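Local structure of SnoaL-like domain-containing protein (Kribbella flavida, 5EVH) at residues A7-A12 with T74-M79; R22-A27 with A49-M54; T82-V87 with T113-A118; A92-T97 with L106-D111. The protein is of unknown function but belongs to the SnoaL-like group of the NTF2 clan, whose cone-shaped alpha+beta fold often encloses a small-molecule pocket. All coordinates share one frame; numbering follows the deposited sequence.

Overall arrangement
The four contacts are built on and around one curved mixed sheet of the NTF2-like fold. Along the chain, interaction 1 joins the N-terminal helix 7-20 to strand 75-84, and interaction 2, packing helix 24-28 against helix 47-58, falls between its two segments, centres about 17 Å apart. Interaction 3, about 26 Å from interaction 1 between centres, binds the far end of strand 75-84 to the C-terminal helix 113-124. Both segments of interaction 4, the hairpin of strands 92-99 and 102-109, fall between those of interaction 3. It lies about 11 Å from interaction 1 between centres, in the same sheet. Interactions 1, 3 and 4 all have residues that touch the second subunit; interaction 2 has none.

Interaction 1 (A7-A12 with T74-M79); sequences AALDTA and TTALLM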
loop_
_atom_site.group_PDB
_atom_site.type_symbol
_atom_site.label_atom_id
_atom_site.label_comp_id
_atom_site.label_asym_id
_atom_site.label_seq_id
_atom_site.Cartn_x
_atom_site.Cartn_y
_atom_site.Cartn_z
ATOM N N ALA A 7 1.425 -8.261 -19.618
ATOM C CA ALA A 7 2.398 -9.267 -19.191
ATOM C C ALA A 7 2.735 -9.117 -17.709
ATOM O O ALA A 7 2.777 -10.106 -16.950
ATOM C CB ALA A 7 3.683 -9.164 -20.041
ATOM N N ALA A 8 3.035 -7.894 -17.271
ATOM C CA ALA A 8 3.501 -7.768 -15.895
ATOM C C ALA A 8 2.383 -8.091 -14.920
ATOM O O ALA A 8 2.628 -8.661 -13.855
ATOM C CB ALA A 8 4.029 -6.339 -15.598
ATOM N N LEU A 9 1.164 -7.655 -15.217
ATOM C CA LEU A 9 0.063 -7.950 -14.292
ATOM C C LEU A 9 -0.241 -9.452 -14.271
ATOM O O LEU A 9 -0.584 -10.009 -13.224
ATOM C CB LEU A 9 -1.228 -7.177 -14.708
ATOM C CG LEU A 9 -2.438 -7.372 -13.733
ATOM C CD1 LEU A 9 -2.033 -7.057 -12.294
ATOM C CD2 LEU A 9 -3.615 -6.493 -14.137
ATOM N N ASP A 10 -0.246 -10.102 -15.439
ATOM C CA ASP A 10 -0.466 -11.558 -15.468
ATOM C C ASP A 10 0.548 -12.281 -14.586
ATOM O O ASP A 10 0.192 -13.188 -13.814
ATOM C CB ASP A 10 -0.337 -12.080 -16.899
ATOM C CG ASP A 10 -1.519 -11.675 -17.795
ATOM O OD1 ASP A 10 -2.595 -11.259 -17.265
ATOM O OD2 ASP A 10 -1.362 -11.827 -19.029
ATOM N N THR A 11 1.832 -11.865 -14.662
ATOM C CA THR A 11 2.854 -12.479 -13.809
ATOM C C THR A 11 2.599 -12.191 -12.326
ATOM O O THR A 11 2.685 -13.096 -11.462
ATOM C CB THR A 11 4.227 -11.955 -14.232
ATOM O OG1 THR A 11 4.509 -12.491 -15.532
ATOM C CG2 THR A 11 5.302 -12.373 -13.257
ATOM N N ALA A 12 2.306 -10.922 -12.007
ATOM C CA ALA A 12 2.024 -10.530 -10.636
ATOM C C ALA A 12 0.884 -11.347 -10.051
ATOM O O ALA A 12 0.971 -11.807 -8.908
ATOM C CB ALA A 12 1.679 -9.018 -10.610
ATOM N N THR A 74 5.655 -3.788 -18.204
ATOM C CA THR A 74 6.759 -4.140 -17.323
ATOM C C THR A 74 6.507 -3.883 -15.844
ATOM O O THR A 74 7.362 -4.260 -15.024
ATOM C CB THR A 74 8.029 -3.387 -17.736
ATOM O OG1 THR A 74 7.798 -1.979 -17.624
ATOM C CG2 THR A 74 8.471 -3.793 -19.200
ATOM N N THR A 75 5.416 -3.220 -15.468
ATOM C CA THR A 75 5.167 -3.011 -14.040
ATOM C C THR A 75 3.723 -3.307 -13.740
ATOM O O THR A 75 2.852 -3.239 -14.625
ATOM C CB THR A 75 5.454 -1.579 -13.541
ATOM O OG1 THR A 75 4.579 -0.664 -14.191
ATOM C CG2 THR A 75 6.950 -1.179 -13.750
ATOM N N ALA A 76 3.470 -3.600 -12.460
ATOM C CA ALA A 76 2.141 -3.894 -12.006
ATOM C C ALA A 76 1.994 -3.300 -10.619
ATOM O O ALA A 76 2.967 -3.162 -9.858
ATOM C CB ALA A 76 1.856 -5.431 -11.991
ATOM N N LEU A 77 0.749 -3.017 -10.270
ATOM C CA LEU A 77 0.434 -2.447 -8.978
ATOM C C LEU A 77 -0.821 -3.162 -8.482
ATOM O O LEU A 77 -1.839 -3.231 -9.196
ATOM C CB LEU A 77 0.211 -0.917 -9.139
ATOM C CG LEU A 77 0.077 -0.117 -7.852
ATOM C CD1 LEU A 77 1.397 -0.210 -7.000
ATOM C CD2 LEU A 77 -0.229 1.386 -8.198
ATOM N N LEU A 78 -0.764 -3.708 -7.279
ATOM C CA LEU A 78 -1.976 -4.352 -6.786
ATOM C C LEU A 78 -2.150 -4.135 -5.298
ATOM O O LEU A 78 -1.196 -3.817 -4.565
ATOM C CB LEU A 78 -1.996 -5.823 -7.050
ATOM C CG LEU A 78 -0.768 -6.617 -6.842
ATOM C CD1 LEU A 78 -1.116 -7.402 -5.649
ATOM C CD2 LEU A 78 -0.769 -7.541 -7.996
HETATM N N MSE A 79 -3.411 -4.238 -4.889
HETATM C CA MSE A 79 -3.741 -4.076 -3.461
HETATM C C MSE A 79 -4.686 -5.232 -3.127
HETATM O O MSE A 79 -5.613 -5.542 -3.919
HETATM C CB MSE A 79 -4.401 -2.747 -3.214
HETATM C CG MSE A 79 -4.785 -2.639 -1.696
HETATM SE SE MSE A 79 -5.682 -0.939 -1.255
HETATM C CE MSE A 79 -4.124 0.318 -1.498
#
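Ala-8 lays its methyl directly on the backbone of the strand. Its CB lies 3.4 Å from Thr-75 N and 3.5 Å from Thr-75 O, so this methyl rests mainly on the strand backbone at Thr-75. The apolar contacts centre on Ala-76, whose CB fits against one turn of the helix: it touches Leu-9 CA at 3.9 Å and Ala-12 CB at 3.8 Å, while Leu-9 CD1 reaches it from beside. One turn along, Ala-12 CB also meets Leu-78 CD2 at 3.9 Å. With its CG set between backbone N and carbonyl carbon (chi1 42°), Leu-78 carries this branch up to the helix.

No hydrogen bond crosses the contact. The polar backbone of the helix is served internally, with Ala-12 N bound to Ala-8 O at 2.9 Å. Such small residues allow the axes of helix and strand to approach within 6.6 Å, at an angle of 50°. This is helix-on-sheet packing of the N-terminal helix in an NTF2-like fold. Ala-8 and Ala-12 extend onto strand 92-99, and Leu-9 onto Ala-69 of strand 61-71, while on the other face of the strand Thr-75 and Leu-77 pack on Phe-70 and Ser-68 of the second subunit.

Interaction 2 (R22-A27 with A49-M54); sequences RDFDTA and AFRAFM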
loop_
_atom_site.group_PDB
_atom_site.type_symbol
_atom_site.label_atom_id
_atom_site.label_comp_id
_atom_site.label_asym_id
_atom_site.label_seq_id
_atom_site.Cartn_x
_atom_site.Cartn_y
_atom_site.Cartn_z
ATOM N N ARG A 22 -0.028 -21.166 -1.061
ATOM C CA ARG A 22 1.068 -21.921 -0.399
ATOM C C ARG A 22 1.705 -22.942 -1.330
ATOM O O ARG A 22 2.255 -23.972 -0.895
ATOM C CB ARG A 22 0.586 -22.609 0.874
ATOM C CG ARG A 22 -0.033 -21.617 1.831
ATOM C CD ARG A 22 -0.183 -22.185 3.204
ATOM N NE ARG A 22 -0.914 -21.207 4.015
ATOM C CZ ARG A 22 -1.111 -21.375 5.314
ATOM N NH1 ARG A 22 -0.602 -22.468 5.902
ATOM N NH2 ARG A 22 -1.773 -20.455 6.027
ATOM N N ASP A 23 1.655 -22.613 -2.609
ATOM C CA ASP A 23 2.296 -23.351 -3.670
ATOM C C ASP A 23 3.575 -22.585 -4.009
ATOM O O ASP A 23 3.679 -21.910 -5.036
ATOM C CB ASP A 23 1.291 -23.450 -4.796
ATOM C CG ASP A 23 1.799 -24.162 -6.034
ATOM O OD1 ASP A 23 2.887 -24.776 -6.036
ATOM O OD2 ASP A 23 1.037 -24.065 -7.033
ATOM N N PHE A 24 4.602 -22.705 -3.126
ATOM C CA PHE A 24 5.727 -21.770 -3.182
ATOM C C PHE A 24 6.693 -22.058 -4.296
ATOM O O PHE A 24 7.308 -21.130 -4.829
ATOM C CB PHE A 24 6.536 -21.820 -1.898
ATOM C CG PHE A 24 5.731 -21.580 -0.750
ATOM C CD1 PHE A 24 5.113 -20.360 -0.631
ATOM C CD2 PHE A 24 5.557 -22.584 0.229
ATOM C CE1 PHE A 24 4.295 -20.145 0.469
ATOM C CE2 PHE A 24 4.758 -22.387 1.366
ATOM C CZ PHE A 24 4.103 -21.174 1.491
ATOM N N ASP A 25 6.959 -23.328 -4.559
ATOM C CA ASP A 25 7.803 -23.635 -5.693
ATOM C C ASP A 25 7.236 -22.999 -6.941
ATOM O O ASP A 25 7.992 -22.457 -7.756
ATOM C CB ASP A 25 7.931 -25.136 -5.864
ATOM C CG ASP A 25 8.797 -25.778 -4.751
ATOM O OD1 ASP A 25 9.417 -25.019 -3.947
ATOM O OD2 ASP A 25 8.845 -27.029 -4.716
ATOM N N THR A 26 5.892 -22.972 -7.062
ATOM C CA THR A 26 5.286 -22.351 -8.241
ATOM C C THR A 26 5.443 -20.841 -8.194
ATOM O O THR A 26 5.820 -20.219 -9.202
ATOM C CB THR A 26 3.804 -22.743 -8.344
ATOM O OG1 THR A 26 3.755 -24.183 -8.443
ATOM C CG2 THR A 26 3.118 -22.106 -9.595
ATOM N N ALA A 27 5.194 -20.232 -7.028
ATOM C CA ALA A 27 5.349 -18.780 -6.900
ATOM C C ALA A 27 6.764 -18.344 -7.236
ATOM O O ALA A 27 6.958 -17.338 -7.942
ATOM C CB ALA A 27 4.975 -18.330 -5.472
ATOM N N ALA A 49 16.878 -15.010 0.118
ATOM C CA ALA A 49 16.362 -14.153 1.183
ATOM C C ALA A 49 14.886 -13.827 0.935
ATOM O O ALA A 49 14.086 -13.729 1.881
ATOM C CB ALA A 49 17.190 -12.869 1.274
ATOM N N PHE A 50 14.500 -13.644 -0.325
ATOM C CA PHE A 50 13.095 -13.316 -0.558
ATOM C C PHE A 50 12.204 -14.474 -0.089
ATOM O O PHE A 50 11.182 -14.272 0.578
ATOM C CB PHE A 50 12.858 -13.010 -2.049
ATOM C CG PHE A 50 11.460 -12.590 -2.343
ATOM C CD1 PHE A 50 11.003 -11.338 -1.928
ATOM C CD2 PHE A 50 10.575 -13.454 -3.012
ATOM C CE1 PHE A 50 9.676 -10.939 -2.171
ATOM C CE2 PHE A 50 9.274 -13.084 -3.238
ATOM C CZ PHE A 50 8.788 -11.826 -2.847
ATOM N N ARG A 51 12.573 -15.696 -0.466
ATOM C CA ARG A 51 11.804 -16.865 -0.058
ATOM C C ARG A 51 11.713 -16.969 1.459
ATOM O O ARG A 51 10.635 -17.225 2.013
ATOM C CB ARG A 51 12.435 -18.106 -0.663
ATOM C CG ARG A 51 11.790 -19.364 -0.185
ATOM C CD ARG A 51 11.900 -20.482 -1.193
ATOM N NE ARG A 51 10.879 -21.449 -0.793
ATOM C CZ ARG A 51 10.441 -22.434 -1.547
ATOM N NH1 ARG A 51 10.941 -22.556 -2.762
ATOM N NH2 ARG A 51 9.502 -23.269 -1.074
ATOM N N ALA A 52 12.826 -16.731 2.155
ATOM C CA ALA A 52 12.806 -16.790 3.603
ATOM C C ALA A 52 11.864 -15.753 4.207
ATOM O O ALA A 52 11.410 -15.948 5.327
ATOM C CB ALA A 52 14.246 -16.635 4.159
ATOM N N PHE A 53 11.546 -14.659 3.499
ATOM C CA PHE A 53 10.583 -13.653 3.967
ATOM C C PHE A 53 9.145 -14.020 3.562
ATOM O O PHE A 53 8.229 -13.994 4.394
ATOM C CB PHE A 53 10.999 -12.266 3.428
ATOM C CG PHE A 53 9.894 -11.259 3.367
ATOM C CD1 PHE A 53 9.426 -10.655 4.497
ATOM C CD2 PHE A 53 9.352 -10.881 2.157
ATOM C CE1 PHE A 53 8.368 -9.712 4.425
ATOM C CE2 PHE A 53 8.322 -9.931 2.078
ATOM C CZ PHE A 53 7.845 -9.347 3.215
HETATM N N MSE A 54 8.938 -14.387 2.289
HETATM C CA MSE A 54 7.570 -14.576 1.741
HETATM C C MSE A 54 6.933 -15.827 2.324
HETATM O O MSE A 54 5.743 -15.835 2.680
HETATM C CB MSE A 54 7.535 -14.646 0.173
HETATM C CG MSE A 54 8.310 -15.789 -0.528
HETATM SE SE MSE A 54 7.412 -17.559 -0.967
HETATM C CE MSE A 54 6.678 -17.131 -2.742
#
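Arg-51 of helix 47-58 reaches across to Phe-24 and Asp-25 of the short helix 24-28, joining two of the helices that flank the sheet of this SnoaL-like fold through a salt bridge beside a Met-aromatic contact. From CB the side chain leaves its helix, and from CG to NE it runs extended, crossing the base of the phenylalanine at about a right angle. Arg-51 NE forms a salt bridge with Glu-55. At CZ the guanidinium turns one face to Phe-24 CB, which lies 3.4 Å from Arg-51 NH2. At the tip, NH1 donates to Asp-25 OD1 at 3.1 Å, and NH2 adds a weak bond to the same oxygen; OD1 sits at the guanidinium edge, in its plane, with the carboxylate turned 70° from it. A leucine in its place would probably leave Asp-25 and Glu-55 without their shared positive partner.

Phe-24 CD1 meets SE of selenomethionine Met-54 at 3.6 Å, in one of its two conformers, the selenium approaching obliquely, 56° off the ring normal. On helix 47-58 the ring also packs on Glu-55 and Ser-58. Asp-23 stands at the N-cap of helix 24-28, where its OD1 accepts from Thr-26 OG1 at 2.6 Å, the hydroxyl lying 37° out of the carboxylate plane.

Interaction 3 (T82-V87 with T113-A118); sequences TETVPV and TPFEQA
Phe-115 lays one face of its ring over the CG2 methyl of Val-87. This methyl lies 3.7 Å from the centroid of the Phe-115 ring and only 16° off its normal, a CH-pi contact shifted slightly toward the rim at CD1. The valine's chi1 of 179°, with CG1 anti to the backbone N, sets both methyls against the helix: CG2 lies over the ring and also against Pro-114, while CG1 meets Pro-114 CB at 3.8 Å. The valine is thereby fitted between a proline and an aromatic ring that are consecutive in the first turn of helix 113-124.

Pro-86 CB touches Ala-118 CB at 3.9 Å, one turn further along the helix. Thr-84 comes from the opposite direction to the phenylalanine, its OG1 3.8 Å from Phe-115 CE1, an oblique approach to the ring. That hydroxyl is engaged within its own turn, donating to Val-87 O at 2.7 Å; the same carbonyl accepts from Thr-84 N at 3.1 Å. Both donors reach the oxygen from one face of its plane, so the turn that presents Pro-86 and Val-87 is tied by two bonds at its base.

The contact joins the end of strand 75-84 and the turn that follows it to the C-terminal helix. Phe-115 also packs on Ile-60 and Ala-90, and Pro-114 reaches Arg-112 of the second subunit. With no hydrogen bond between the segments, attachment of the helix here rests on apolar shape and CH-pi packing, while the polar bonds shape the turn itself.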
loop_
_atom_site.group_PDB
_atom_site.type_symbol
_atom_site.label_atom_id
_atom_site.label_comp_id
_atom_site.label_asym_id
_atom_site.label_seq_id
_atom_site.Cartn_x
_atom_site.Cartn_y
_atom_site.Cartn_z
ATOM N N THR A 82 -5.806 -9.248 3.365
ATOM C CA THR A 82 -5.481 -10.581 3.880
ATOM C C THR A 82 -6.174 -10.770 5.220
ATOM O O THR A 82 -6.457 -9.793 5.930
ATOM C CB THR A 82 -3.944 -10.841 4.079
ATOM O OG1 THR A 82 -3.443 -10.155 5.244
ATOM C CG2 THR A 82 -3.081 -10.411 2.840
ATOM N N GLU A 83 -6.450 -12.040 5.566
ATOM C CA GLU A 83 -6.938 -12.405 6.892
ATOM C C GLU A 83 -5.820 -13.180 7.583
ATOM O O GLU A 83 -5.195 -14.021 6.934
ATOM C CB GLU A 83 -8.162 -13.289 6.772
ATOM C CG GLU A 83 -9.267 -12.545 5.947
ATOM C CD GLU A 83 -10.340 -13.558 5.450
ATOM O OE1 GLU A 83 -10.942 -14.312 6.292
ATOM O OE2 GLU A 83 -10.528 -13.587 4.203
ATOM N N THR A 84 -5.635 -12.979 8.906
ATOM C CA THR A 84 -4.697 -13.772 9.716
ATOM C C THR A 84 -5.381 -14.089 11.040
ATOM O O THR A 84 -6.436 -13.520 11.357
ATOM C CB THR A 84 -3.354 -13.001 9.974
ATOM O OG1 THR A 84 -3.592 -11.939 10.902
ATOM C CG2 THR A 84 -2.792 -12.384 8.655
ATOM N N VAL A 85 -4.789 -15.011 11.829
ATOM C CA VAL A 85 -5.341 -15.301 13.159
ATOM C C VAL A 85 -5.265 -14.095 14.088
ATOM O O VAL A 85 -6.316 -13.700 14.633
ATOM C CB VAL A 85 -4.711 -16.576 13.749
ATOM C CG1 VAL A 85 -5.119 -16.717 15.260
ATOM C CG2 VAL A 85 -5.267 -17.767 12.971
ATOM N N PRO A 86 -4.100 -13.448 14.286
ATOM C CA PRO A 86 -4.054 -12.323 15.234
ATOM C C PRO A 86 -4.693 -11.063 14.714
ATOM O O PRO A 86 -5.229 -10.279 15.513
ATOM C CB PRO A 86 -2.550 -12.125 15.480
ATOM C CG PRO A 86 -1.867 -12.671 14.243
ATOM C CD PRO A 86 -2.751 -13.818 13.772
ATOM N N VAL A 87 -4.709 -10.871 13.400
ATOM C CA VAL A 87 -5.188 -9.628 12.824
ATOM C C VAL A 87 -6.236 -9.975 11.774
ATOM O O VAL A 87 -5.873 -10.500 10.716
ATOM C CB VAL A 87 -4.013 -8.831 12.217
ATOM C CG1 VAL A 87 -4.533 -7.532 11.575
ATOM C CG2 VAL A 87 -2.870 -8.593 13.337
ATOM N N THR A 113 1.729 -2.372 12.682
ATOM C CA THR A 113 1.300 -2.059 14.045
ATOM C C THR A 113 0.358 -3.107 14.617
ATOM O O THR A 113 0.597 -3.564 15.753
ATOM C CB THR A 113 0.707 -0.642 14.084
ATOM O OG1 THR A 113 1.748 0.275 13.733
ATOM C CG2 THR A 113 0.195 -0.266 15.487
ATOM N N PRO A 114 -0.687 -3.541 13.910
ATOM C CA PRO A 114 -1.633 -4.477 14.519
ATOM C C PRO A 114 -0.969 -5.756 14.964
ATOM O O PRO A 114 -1.364 -6.334 15.993
ATOM C CB PRO A 114 -2.655 -4.739 13.375
ATOM C CG PRO A 114 -2.612 -3.500 12.570
ATOM C CD PRO A 114 -1.127 -3.135 12.565
ATOM N N PHE A 115 0.031 -6.226 14.211
ATOM C CA PHE A 115 0.726 -7.451 14.585
ATOM C C PHE A 115 1.526 -7.237 15.862
ATOM O O PHE A 115 1.395 -7.997 16.838
ATOM C CB PHE A 115 1.609 -7.918 13.435
ATOM C CG PHE A 115 0.835 -8.298 12.194
ATOM C CD1 PHE A 115 0.333 -9.621 12.041
ATOM C CD2 PHE A 115 0.541 -7.355 11.211
ATOM C CE1 PHE A 115 -0.380 -10.001 10.905
ATOM C CE2 PHE A 115 -0.148 -7.719 10.066
ATOM C CZ PHE A 115 -0.652 -9.047 9.908
ATOM N N GLU A 116 2.308 -6.162 15.895
ATOM C CA GLU A 116 3.084 -5.846 17.087
ATOM C C GLU A 116 2.182 -5.678 18.313
ATOM O O GLU A 116 2.511 -6.156 19.408
ATOM C CB GLU A 116 3.896 -4.583 16.778
ATOM C CG GLU A 116 4.791 -4.081 17.908
ATOM C CD GLU A 116 5.576 -2.834 17.443
ATOM O OE1 GLU A 116 5.625 -2.617 16.187
ATOM O OE2 GLU A 116 6.103 -2.070 18.310
ATOM N N GLN A 117 1.021 -5.029 18.151
ATOM C CA GLN A 117 0.086 -4.868 19.268
ATOM C C GLN A 117 -0.454 -6.213 19.739
ATOM O O GLN A 117 -0.501 -6.499 20.945
ATOM C CB GLN A 117 -1.084 -3.969 18.865
ATOM C CG GLN A 117 -0.682 -2.522 18.882
ATOM C CD GLN A 117 -1.678 -1.606 18.232
ATOM O OE1 GLN A 117 -2.618 -2.035 17.530
ATOM N NE2 GLN A 117 -1.454 -0.305 18.418
ATOM N N ALA A 118 -0.894 -7.045 18.799
ATOM C CA ALA A 118 -1.338 -8.383 19.171
ATOM C C ALA A 118 -0.219 -9.158 19.874
ATOM O O ALA A 118 -0.468 -9.865 20.858
ATOM C CB ALA A 118 -1.845 -9.131 17.924
#

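Interaction 4 (A92-T97 with L106-D111); sequences AAEHLT and LRIIFD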
loop_
_atom_site.group_PDB
_atom_site.type_symbol
_atom_site.label_atom_id
_atom_site.label_comp_id
_atom_site.label_asym_id
_atom_site.label_seq_id
_atom_site.Cartn_x
_atom_site.Cartn_y
_atom_site.Cartn_z
ATOM N N ALA A 92 -2.465 -5.242 2.028
ATOM C CA ALA A 92 -1.123 -4.925 1.560
ATOM C C ALA A 92 -1.197 -4.364 0.142
ATOM O O ALA A 92 -2.133 -4.660 -0.608
ATOM C CB ALA A 92 -0.172 -6.144 1.585
ATOM N N ALA A 93 -0.210 -3.562 -0.238
ATOM C CA ALA A 93 -0.118 -3.137 -1.636
ATOM C C ALA A 93 1.278 -3.470 -2.152
ATOM O O ALA A 93 2.262 -3.387 -1.386
ATOM C CB ALA A 93 -0.352 -1.601 -1.762
ATOM N N GLU A 94 1.375 -3.851 -3.447
ATOM C CA GLU A 94 2.641 -4.256 -4.019
ATOM C C GLU A 94 2.837 -3.560 -5.339
ATOM O O GLU A 94 1.911 -3.523 -6.179
ATOM C CB GLU A 94 2.760 -5.815 -4.291
ATOM C CG GLU A 94 2.696 -6.592 -3.012
ATOM C CD GLU A 94 2.679 -8.114 -3.267
ATOM O OE1 GLU A 94 2.680 -8.457 -4.453
ATOM O OE2 GLU A 94 2.675 -8.930 -2.296
ATOM N N HIS A 95 4.073 -3.081 -5.554
ATOM C CA HIS A 95 4.464 -2.508 -6.822
ATOM C C HIS A 95 5.527 -3.447 -7.381
ATOM O O HIS A 95 6.565 -3.647 -6.731
ATOM C CB HIS A 95 5.025 -1.101 -6.634
ATOM C CG HIS A 95 5.585 -0.512 -7.905
ATOM N ND1 HIS A 95 6.710 0.290 -7.921
ATOM C CD2 HIS A 95 5.143 -0.561 -9.198
ATOM C CE1 HIS A 95 6.958 0.690 -9.167
ATOM N NE2 HIS A 95 6.037 0.162 -9.967
ATOM N N LEU A 96 5.278 -4.048 -8.547
ATOM C CA LEU A 96 6.169 -5.085 -9.092
ATOM C C LEU A 96 6.763 -4.618 -10.409
ATOM O O LEU A 96 6.071 -4.022 -11.243
ATOM C CB LEU A 96 5.417 -6.403 -9.362
ATOM C CG LEU A 96 4.735 -7.000 -8.129
ATOM C CD1 LEU A 96 3.327 -6.434 -8.034
ATOM C CD2 LEU A 96 4.730 -8.519 -8.219
ATOM N N THR A 97 8.033 -4.927 -10.615
ATOM C CA THR A 97 8.667 -4.779 -11.919
ATOM C C THR A 97 8.936 -6.161 -12.454
ATOM O O THR A 97 9.491 -7.004 -11.740
ATOM C CB THR A 97 10.011 -4.024 -11.778
ATOM O OG1 THR A 97 9.727 -2.779 -11.131
ATOM C CG2 THR A 97 10.689 -3.813 -13.095
ATOM N N LEU A 106 10.225 -5.597 -6.147
ATOM C CA LEU A 106 8.941 -5.741 -5.471
ATOM C C LEU A 106 8.981 -4.801 -4.285
ATOM O O LEU A 106 9.855 -4.962 -3.424
ATOM C CB LEU A 106 8.721 -7.186 -5.016
ATOM C CG LEU A 106 7.263 -7.462 -4.567
ATOM C CD1 LEU A 106 7.031 -8.988 -4.697
ATOM C CD2 LEU A 106 6.992 -7.089 -3.197
ATOM N N ARG A 107 8.088 -3.795 -4.254
ATOM C CA ARG A 107 7.953 -2.961 -3.060
ATOM C C ARG A 107 6.604 -3.288 -2.430
ATOM O O ARG A 107 5.560 -3.158 -3.088
ATOM C CB ARG A 107 8.080 -1.461 -3.359
ATOM C CG ARG A 107 7.826 -0.628 -2.071
ATOM C CD ARG A 107 8.157 0.924 -2.237
ATOM N NE ARG A 107 9.323 1.285 -3.095
ATOM C CZ ARG A 107 10.554 1.524 -2.631
ATOM N NH1 ARG A 107 11.514 1.866 -3.476
ATOM N NH2 ARG A 107 10.841 1.424 -1.321
ATOM N N ILE A 108 6.613 -3.686 -1.162
ATOM C CA ILE A 108 5.353 -4.067 -0.512
ATOM C C ILE A 108 5.106 -3.197 0.712
ATOM O O ILE A 108 6.037 -2.864 1.448
ATOM C CB ILE A 108 5.309 -5.567 -0.162
ATOM C CG1 ILE A 108 4.051 -5.888 0.678
ATOM C CG2 ILE A 108 6.546 -6.037 0.641
ATOM C CD1 ILE A 108 3.800 -7.410 0.730
ATOM N N ILE A 109 3.854 -2.738 0.876
ATOM C CA ILE A 109 3.490 -1.848 1.996
ATOM C C ILE A 109 2.380 -2.531 2.775
ATOM O O ILE A 109 1.368 -2.913 2.189
ATOM C CB ILE A 109 2.995 -0.473 1.496
ATOM C CG1 ILE A 109 4.057 0.156 0.594
ATOM C CG2 ILE A 109 2.709 0.391 2.742
ATOM C CD1 ILE A 109 3.595 1.564 0.003
ATOM N N PHE A 110 2.551 -2.654 4.090
ATOM C CA PHE A 110 1.450 -3.005 4.966
ATOM C C PHE A 110 1.778 -2.469 6.354
ATOM O O PHE A 110 2.927 -2.093 6.653
ATOM C CB PHE A 110 1.210 -4.515 5.034
ATOM C CG PHE A 110 2.418 -5.302 5.441
ATOM C CD1 PHE A 110 3.270 -5.824 4.461
ATOM C CD2 PHE A 110 2.701 -5.516 6.779
ATOM C CE1 PHE A 110 4.427 -6.590 4.855
ATOM C CE2 PHE A 110 3.839 -6.259 7.196
ATOM C CZ PHE A 110 4.708 -6.774 6.236
ATOM N N ASP A 111 0.759 -2.393 7.188
ATOM C CA ASP A 111 0.891 -1.759 8.500
ATOM C C ASP A 111 1.284 -2.866 9.479
ATOM O O ASP A 111 0.505 -3.814 9.698
ATOM C CB ASP A 111 -0.429 -1.120 8.906
ATOM C CG ASP A 111 -0.362 -0.434 10.266
ATOM O OD1 ASP A 111 0.781 -0.192 10.781
ATOM O OD2 ASP A 111 -1.449 -0.098 10.823
HETATM O O HOH W 1 8.830 0.966 -6.049
#
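Ala-93 and Ile-109 exchange a pair of backbone hydrogen bonds, Ala-93 N to Ile-109 O at 3.0 Å and Ile-109 N to Ala-93 O at 2.8 Å. Two residues along, His-95 and Arg-107 repeat the exchange: His-95 N donates to Arg-107 O, and Arg-107 N to His-95 O, each at 2.9 Å, the latter nearly straight with 167° at the hydrogen. The carbonyls gain a further weak partner from CA-H groups of the non-hydrogen-bonded residues, as where Glu-94 CA comes within 3.3 Å of Arg-107 O. Glu-94 and Leu-96 turn their other backbone edge to strand 75-84, where they bond with Leu-78 and Ala-76.

These strands form the antiparallel beta hairpin 92-99/102-109 in the curved sheet of the NTF2-like fold. Its Ala-93, His-95 and Arg-107 side faces the second subunit. Here one water joins two side chains, lying at the edge of both flat groups: it accepts from Arg-107 NE at 3.0 Å and is bound to His-95 ND1 at 2.9 Å.

On the other side, facing the helices, Glu-94 and Ile-108 run alongside each other, with Ile-108 CD1 3.6 Å from Glu-94 OE2. Glu-94 OE2 is hydrogen-bonded to the hydroxyl of Tyr-80. A chi1 of 173° turns the CG1 branch of Ile-108 away from its own backbone N, bringing it alongside the glutamate and near Ala-92; replacing the isoleucine with an alanine would probably open a gap there and leave the Glu-94 chain freer to shift. Beyond the strand, Asp-111 OD1 caps Thr-113 N, and OD2 forms a salt bridge with Arg-112 of the second subunit.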